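Local coordinates for protein beta sliding clamp (Streptococcus pneumoniae, PDB 2AWA) that probably encircles DNA as a ring-shaped head-to-tail dimer, tethering DNA polymerases and other proteins to it and so conferring processivity, at residues Leu220-Phe223 and Ser224-Phe227; Val281-Arg284 and Gln285-Arg289; Asn342-Tyr345 and Leu346-Leu350. All blocks are in the same frame, centred on the assembly; numbering follows the deposited sequence.

Contact 1 (Leu220-Phe223 and Ser224-Phe227)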
loop_
_atom_site.group_PDB
_atom_site.type_symbol
_atom_site.label_atom_id
_atom_site.label_comp_id
_atom_site.label_asym_id
_atom_site.label_seq_id
_atom_site.Cartn_x
_atom_site.Cartn_y
_atom_site.Cartn_z
ATOM N N LEU B 220 20.991 3.474 -9.647
ATOM C CA LEU B 220 21.583 2.948 -8.416
ATOM C C LEU B 220 20.514 2.357 -7.483
ATOM O O LEU B 220 20.755 1.337 -6.843
ATOM C CB LEU B 220 22.381 4.023 -7.692
ATOM C CG LEU B 220 23.635 4.500 -8.408
ATOM C CD1 LEU B 220 24.117 5.821 -7.820
ATOM C CD2 LEU B 220 24.739 3.452 -8.362
ATOM N N ARG B 221 19.341 2.978 -7.400
ATOM C CA ARG B 221 18.261 2.407 -6.594
ATOM C C ARG B 221 17.862 1.030 -7.127
ATOM O O ARG B 221 17.565 0.138 -6.352
ATOM C CB ARG B 221 17.015 3.297 -6.559
ATOM C CG ARG B 221 17.181 4.709 -6.000
ATOM C CD ARG B 221 17.768 4.714 -4.599
ATOM N NE ARG B 221 17.349 5.896 -3.834
ATOM C CZ ARG B 221 17.741 6.181 -2.589
ATOM N NH1 ARG B 221 18.587 5.392 -1.934
ATOM N NH2 ARG B 221 17.282 7.275 -1.996
ATOM N N GLU B 222 17.847 0.847 -8.438
ATOM C CA GLU B 222 17.543 -0.465 -8.981
ATOM C C GLU B 222 18.663 -1.456 -8.712
ATOM O O GLU B 222 18.396 -2.639 -8.500
ATOM C CB GLU B 222 17.267 -0.417 -10.488
ATOM C CG GLU B 222 15.969 0.260 -10.883
ATOM C CD GLU B 222 14.731 -0.291 -10.198
ATOM O OE1 GLU B 222 14.736 -1.450 -9.740
ATOM O OE2 GLU B 222 13.732 0.452 -10.126
ATOM N N PHE B 223 19.909 -0.993 -8.742
ATOM C CA PHE B 223 21.026 -1.858 -8.418
ATOM C C PHE B 223 20.788 -2.523 -7.073
ATOM O O PHE B 223 20.995 -3.730 -6.925
ATOM C CB PHE B 223 22.352 -1.091 -8.373
ATOM C CG PHE B 223 23.448 -1.877 -7.749
ATOM C CD1 PHE B 223 23.605 -1.906 -6.381
ATOM C CD2 PHE B 223 24.255 -2.663 -8.517
ATOM C CE1 PHE B 223 24.575 -2.689 -5.806
ATOM C CE2 PHE B 223 25.209 -3.433 -7.950
ATOM C CZ PHE B 223 25.367 -3.445 -6.589
ATOM N N SER B 224 20.367 -1.734 -6.083
ATOM C CA SER B 224 20.146 -2.279 -4.737
ATOM C C SER B 224 18.999 -3.289 -4.691
ATOM O O SER B 224 19.048 -4.240 -3.918
ATOM C CB SER B 224 19.888 -1.170 -3.722
ATOM O OG SER B 224 20.953 -0.249 -3.670
ATOM N N ALA B 225 17.978 -3.083 -5.519
ATOM C CA ALA B 225 16.865 -4.035 -5.652
ATOM C C ALA B 225 17.196 -5.290 -6.492
ATOM O O ALA B 225 16.634 -6.347 -6.267
ATOM C CB ALA B 225 15.666 -3.348 -6.241
ATOM N N VAL B 226 18.096 -5.181 -7.452
ATOM C CA VAL B 226 18.382 -6.294 -8.335
ATOM C C VAL B 226 19.305 -7.279 -7.657
ATOM O O VAL B 226 19.131 -8.481 -7.770
ATOM C CB VAL B 226 18.962 -5.799 -9.680
ATOM C CG1 VAL B 226 19.635 -6.914 -10.447
ATOM C CG2 VAL B 226 17.826 -5.177 -10.521
ATOM N N PHE B 227 20.279 -6.763 -6.935
ATOM C CA PHE B 227 21.280 -7.603 -6.288
ATOM C C PHE B 227 20.924 -7.785 -4.819
ATOM O O PHE B 227 21.191 -6.933 -3.962
ATOM C CB PHE B 227 22.682 -7.014 -6.483
ATOM C CG PHE B 227 23.109 -6.983 -7.923
ATOM C CD1 PHE B 227 22.819 -5.886 -8.724
ATOM C CD2 PHE B 227 23.757 -8.077 -8.488
ATOM C CE1 PHE B 227 23.189 -5.859 -10.052
ATOM C CE2 PHE B 227 24.134 -8.064 -9.818
ATOM C CZ PHE B 227 23.852 -6.946 -10.608
#
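The last turns of the helix 217-226 join L220-F223 to S224-F227, beginning with S224 N bonded to L220 O. The next bond, A225 N to R221 O, is weak, while that of V226 N to E222 O is short, at 2.8 Å. F227 is the first residue to leave helical backbone angles, and its N makes the last i to i+4 bond, to F223 O (3.1 Å, 163°). The same oxygen accepts a weak second bond from V226 N.

The four-residue spacing that makes this last bond also brings two aromatic side chains together. The rings of F223 and F227 form an offset, nearly parallel pair with planes at 30°, yet with centroids 4.9 Å apart they barely overlap. Contact is made at one side of each ring, where CE2 of F223 comes within 3.5 Å of CD1 of F227. Different first torsions, F223 with CG anti to its N (chi1 167°) and F227 with CG anti to its carbonyl carbon, bring these rings from successive turns alongside each other. The same CD1 lies 3.3 Å from F223 O, which meets the F227 ring at its edge and in its plane. One face of that ring is lined by V226 CG1, 3.7 Å above it and displaced toward the rim.

Helix 151-161 is the neighbour in the central domain: L154 and I158 pack on F223, and K155 NZ donates to S224 O. The two helices pair against a sheet, the helix-on-sheet architecture of DNA clamp domains. From the sheet side, F252 of strand 250-255 touches both phenylalanines, F245 meets the F223 ring, and I66 of strand 64-71, a neighbouring strand in the same sheet, reaches V226.

Contact 2 (Val281-Arg284 and Gln285-Arg289)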
loop_
_atom_site.group_PDB
_atom_site.type_symbol
_atom_site.label_atom_id
_atom_site.label_comp_id
_atom_site.label_asym_id
_atom_site.label_seq_id
_atom_site.Cartn_x
_atom_site.Cartn_y
_atom_site.Cartn_z
ATOM N N VAL B 281 17.862 10.081 16.276
ATOM C CA VAL B 281 16.446 9.740 16.272
ATOM C C VAL B 281 15.617 10.880 16.827
ATOM O O VAL B 281 14.634 11.276 16.216
ATOM C CB VAL B 281 16.152 8.450 17.043
ATOM C CG1 VAL B 281 14.679 8.229 17.142
ATOM C CG2 VAL B 281 16.797 7.250 16.334
ATOM N N ASN B 282 16.016 11.416 17.974
ATOM C CA ASN B 282 15.259 12.488 18.621
ATOM C C ASN B 282 15.192 13.701 17.752
ATOM O O ASN B 282 14.165 14.328 17.671
ATOM C CB ASN B 282 15.878 12.887 19.955
ATOM C CG ASN B 282 15.697 11.839 21.010
ATOM O OD1 ASN B 282 15.017 10.822 20.789
ATOM N ND2 ASN B 282 16.313 12.062 22.176
ATOM N N LEU B 283 16.295 14.042 17.097
ATOM C CA LEU B 283 16.279 15.169 16.192
ATOM C C LEU B 283 15.343 14.880 15.016
ATOM O O LEU B 283 14.527 15.709 14.663
ATOM C CB LEU B 283 17.691 15.511 15.736
ATOM C CG LEU B 283 17.829 16.756 14.852
ATOM C CD1 LEU B 283 17.068 18.011 15.376
ATOM C CD2 LEU B 283 19.284 17.040 14.674
ATOM N N ARG B 284 15.417 13.695 14.434
ATOM C CA ARG B 284 14.513 13.367 13.340
ATOM C C ARG B 284 13.065 13.576 13.757
ATOM O O ARG B 284 12.279 14.152 13.019
ATOM C CB ARG B 284 14.692 11.932 12.845
ATOM C CG ARG B 284 14.069 11.701 11.458
ATOM C CD ARG B 284 14.157 10.258 11.010
ATOM N NE ARG B 284 13.275 9.421 11.814
ATOM C CZ ARG B 284 13.655 8.576 12.779
ATOM N NH1 ARG B 284 14.934 8.391 13.096
ATOM N NH2 ARG B 284 12.726 7.889 13.436
ATOM N N GLN B 285 12.702 13.123 14.939
ATOM C CA GLN B 285 11.310 13.230 15.353
ATOM C C GLN B 285 10.921 14.680 15.566
ATOM O O GLN B 285 9.785 15.055 15.306
ATOM C CB GLN B 285 11.053 12.386 16.587
ATOM C CG GLN B 285 11.211 10.883 16.294
ATOM C CD GLN B 285 11.285 10.022 17.535
ATOM O OE1 GLN B 285 11.445 10.511 18.649
ATOM N NE2 GLN B 285 11.179 8.722 17.340
ATOM N N SER B 286 11.871 15.502 15.999
ATOM C CA SER B 286 11.617 16.937 16.157
ATOM C C SER B 286 11.407 17.638 14.830
ATOM O O SER B 286 10.561 18.508 14.722
ATOM C CB SER B 286 12.767 17.613 16.891
ATOM O OG SER B 286 12.711 17.298 18.261
HETATM N N MSE B 287 12.205 17.271 13.829
HETATM C CA MSE B 287 12.104 17.851 12.501
HETATM C C MSE B 287 10.851 17.455 11.730
HETATM O O MSE B 287 10.346 18.235 10.921
HETATM C CB MSE B 287 13.336 17.468 11.709
HETATM C CG MSE B 287 14.585 18.124 12.219
HETATM SE SE MSE B 287 14.417 20.100 12.386
HETATM C CE MSE B 287 13.975 20.268 14.318
ATOM N N GLU B 288 10.354 16.249 11.984
ATOM C CA GLU B 288 9.117 15.754 11.377
ATOM C C GLU B 288 7.889 16.439 11.938
ATOM O O GLU B 288 6.910 16.657 11.215
ATOM C CB GLU B 288 9.007 14.251 11.574
ATOM C CG GLU B 288 10.203 13.528 10.972
ATOM C CD GLU B 288 9.920 12.157 10.445
ATOM O OE1 GLU B 288 8.931 12.004 9.694
ATOM O OE2 GLU B 288 10.728 11.241 10.745
ATOM N N ARG B 289 7.937 16.762 13.224
ATOM C CA ARG B 289 6.905 17.558 13.859
ATOM C C ARG B 289 6.926 18.964 13.270
ATOM O O ARG B 289 5.908 19.479 12.803
ATOM C CB ARG B 289 7.110 17.599 15.392
ATOM C CG ARG B 289 6.324 16.523 16.170
ATOM C CD ARG B 289 6.404 16.706 17.705
ATOM N NE ARG B 289 7.780 16.653 18.203
ATOM C CZ ARG B 289 8.425 15.548 18.573
ATOM N NH1 ARG B 289 7.849 14.368 18.513
ATOM N NH2 ARG B 289 9.676 15.630 18.988
#
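R284 and E288 show the i to i+4 salt bridge of an alpha helix, here on helix 280-294 of the C-terminal clamp domain. The two side chains run side by side and point the same way, and OE2 of E288 approaches the guanidinium of R284 at its edge, near the plane. The bond is weak: NE to OE2 measures 3.3 Å with an N-H...O angle of 136°, and the carboxylate and guanidinium planes are 65° apart. R284 starts with CG anti to its N (chi1 -163°), then bends at chi3, which turns NE toward the acid. E288 itself leans on the backbone it follows, its CG 3.0 Å from R284 O.

The extended Q285 chain lies along V281, with NE2 3.5 Å from CG1. Beneath the side chains the helical bonds are regular, from Q285 N to V281 O through E288 N to R284 O; M287 N to L283 O is 2.9 Å. The inward side of the helix is apolar and faces L346, I347 and L350 of helix 343-351 and I327 of strand 321-327. There L283 CD1 meets CE of M287, a selenomethionine, at 4.0 Å, as the two chains pass at a slant.

Farther out, K351 and R291 stand at long, weak ion-pair range of E288, so its negative charge is probably shared among several bases. E325 accepts from S286 OG and forms a salt bridge with R289 NE. R289 also extends to the dimer interface, where NH1 bonds to the backbone oxygen of S100 of the second subunit. One face of its guanidinium is covered by a carbonyl of its own helix: Q285 O lies 3.6 Å above the plane, over its centre.

Contact 3 (Asn342-Tyr345 and Leu346-Leu350)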
loop_
_atom_site.group_PDB
_atom_site.type_symbol
_atom_site.label_atom_id
_atom_site.label_comp_id
_atom_site.label_asym_id
_atom_site.label_seq_id
_atom_site.Cartn_x
_atom_site.Cartn_y
_atom_site.Cartn_z
ATOM N N ASN B 342 15.233 24.057 5.245
ATOM C CA ASN B 342 14.194 23.113 4.873
ATOM C C ASN B 342 14.337 21.858 5.732
ATOM O O ASN B 342 15.375 21.205 5.713
ATOM C CB ASN B 342 14.334 22.785 3.388
ATOM C CG ASN B 342 13.258 21.845 2.868
ATOM O OD1 ASN B 342 12.547 21.198 3.629
ATOM N ND2 ASN B 342 13.175 21.741 1.550
ATOM N N PRO B 343 13.304 21.537 6.520
ATOM C CA PRO B 343 13.452 20.413 7.427
ATOM C C PRO B 343 13.529 19.055 6.713
ATOM O O PRO B 343 14.051 18.095 7.294
ATOM C CB PRO B 343 12.200 20.503 8.296
ATOM C CG PRO B 343 11.182 21.180 7.439
ATOM C CD PRO B 343 11.976 22.175 6.637
ATOM N N THR B 344 13.055 18.971 5.472
ATOM C CA THR B 344 13.080 17.708 4.746
ATOM C C THR B 344 14.532 17.314 4.505
ATOM O O THR B 344 14.876 16.148 4.651
ATOM C CB THR B 344 12.300 17.776 3.422
ATOM O OG1 THR B 344 10.915 18.048 3.681
ATOM C CG2 THR B 344 12.390 16.493 2.663
ATOM N N TYR B 345 15.383 18.291 4.193
ATOM C CA TYR B 345 16.801 18.028 3.958
ATOM C C TYR B 345 17.504 17.476 5.190
ATOM O O TYR B 345 18.339 16.577 5.082
ATOM C CB TYR B 345 17.545 19.305 3.531
ATOM C CG TYR B 345 17.131 19.921 2.211
ATOM C CD1 TYR B 345 16.586 19.150 1.180
ATOM C CD2 TYR B 345 17.319 21.289 1.978
ATOM C CE1 TYR B 345 16.195 19.729 -0.013
ATOM C CE2 TYR B 345 16.947 21.875 0.780
ATOM C CZ TYR B 345 16.375 21.085 -0.218
ATOM O OH TYR B 345 16.018 21.642 -1.432
ATOM N N LEU B 346 17.224 18.070 6.343
ATOM C CA LEU B 346 17.787 17.607 7.599
ATOM C C LEU B 346 17.329 16.168 7.860
ATOM O O LEU B 346 18.137 15.310 8.180
ATOM C CB LEU B 346 17.350 18.523 8.772
ATOM C CG LEU B 346 17.923 18.159 10.155
ATOM C CD1 LEU B 346 19.400 17.794 10.070
ATOM C CD2 LEU B 346 17.722 19.282 11.146
ATOM N N ILE B 347 16.028 15.920 7.717
ATOM C CA ILE B 347 15.476 14.581 7.883
ATOM C C ILE B 347 16.158 13.554 6.955
ATOM O O ILE B 347 16.485 12.461 7.386
ATOM C CB ILE B 347 13.954 14.583 7.639
ATOM C CG1 ILE B 347 13.229 15.302 8.786
ATOM C CG2 ILE B 347 13.424 13.175 7.547
ATOM C CD1 ILE B 347 11.850 15.838 8.410
ATOM N N ASP B 348 16.340 13.911 5.685
ATOM C CA ASP B 348 16.956 13.025 4.708
ATOM C C ASP B 348 18.346 12.672 5.207
ATOM O O ASP B 348 18.703 11.490 5.269
ATOM C CB ASP B 348 17.072 13.687 3.328
ATOM C CG ASP B 348 15.739 13.786 2.588
ATOM O OD1 ASP B 348 14.780 13.077 2.957
ATOM O OD2 ASP B 348 15.657 14.577 1.609
ATOM N N SER B 349 19.096 13.708 5.584
ATOM C CA SER B 349 20.453 13.573 6.088
ATOM C C SER B 349 20.508 12.649 7.288
ATOM O O SER B 349 21.430 11.821 7.418
ATOM C CB SER B 349 21.034 14.934 6.496
ATOM O OG SER B 349 21.132 15.842 5.408
ATOM N N LEU B 350 19.514 12.787 8.166
ATOM C CA LEU B 350 19.489 12.000 9.383
ATOM C C LEU B 350 19.179 10.549 9.062
ATOM O O LEU B 350 19.922 9.661 9.478
ATOM C CB LEU B 350 18.519 12.598 10.395
ATOM C CG LEU B 350 19.040 13.936 10.947
ATOM C CD1 LEU B 350 17.948 14.648 11.719
ATOM C CD2 LEU B 350 20.286 13.756 11.840
#
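The D348 carboxylate stands beside T344, the side chains pointing the same way, with OD2 3.9 Å from the T344 methyl CG2. One turn earlier a second flat group, the Y345 ring, carries an amide on one face: N342 ND2 lies 3.7 Å above the ring plane, displaced toward the rim.

N342 is also the N-cap residue of helix 343-351, and its side-chain OD1 makes the capping bond. A trans first torsion (chi1 -178°) lets it direct OD1 to T344 N at 2.9 Å, although the donor sits well above the carbonyl plane. P343 follows as the first helical residue, and its carbonyl takes I347 N in an almost straight bond of 3.0 Å and 171°. The I347 side chain runs past the same oxygen, CD1 approaching P343 O to 3.3 Å.

Y345 O is gripped twice by a single residue. S349 N donates to it at 3.0 Å and S349 OG at 2.9 Å, from opposite faces of the carbonyl plane, so the buried serine hydroxyl is satisfied by its own helix.

Around this turn the polar ends find partners in other parts of the fold. D348 OD2 forms a salt bridge with R196, and T344 OG1 bonds to R291 of helix 280-294, while L371 and I384 of the adjoining sheet pack on S349. The chemistry implies a helix whose first turn is closed by an asparagine and whose buried serine spends its hydroxyl on a backbone carbonyl of the preceding turn, while the salt bridge to R196 probably helps keep the D348 carboxylate ionised.

Overall arrangement
Along the chain the three contacts come in series, contact 1 in the central domain and contacts 2 and 3 in the C-terminal domain. Contacts 2 and 3 have centres 10 Å apart and touch: helices 280-294 and 343-351 pack through M287 CG on L346 CD2 at 3.5 Å, and through L283 on L350. Contact 1 lies farther off, its centre about 29 Å from contact 2 and 23 Å from contact 3, though F163 touches both R221 and D348. One antiparallel sheet carries strands of both domains, joining 196-203 to 379-384. Paired helices backed by sheets, recurring in successive domains, are the architecture of the sliding-clamp ring.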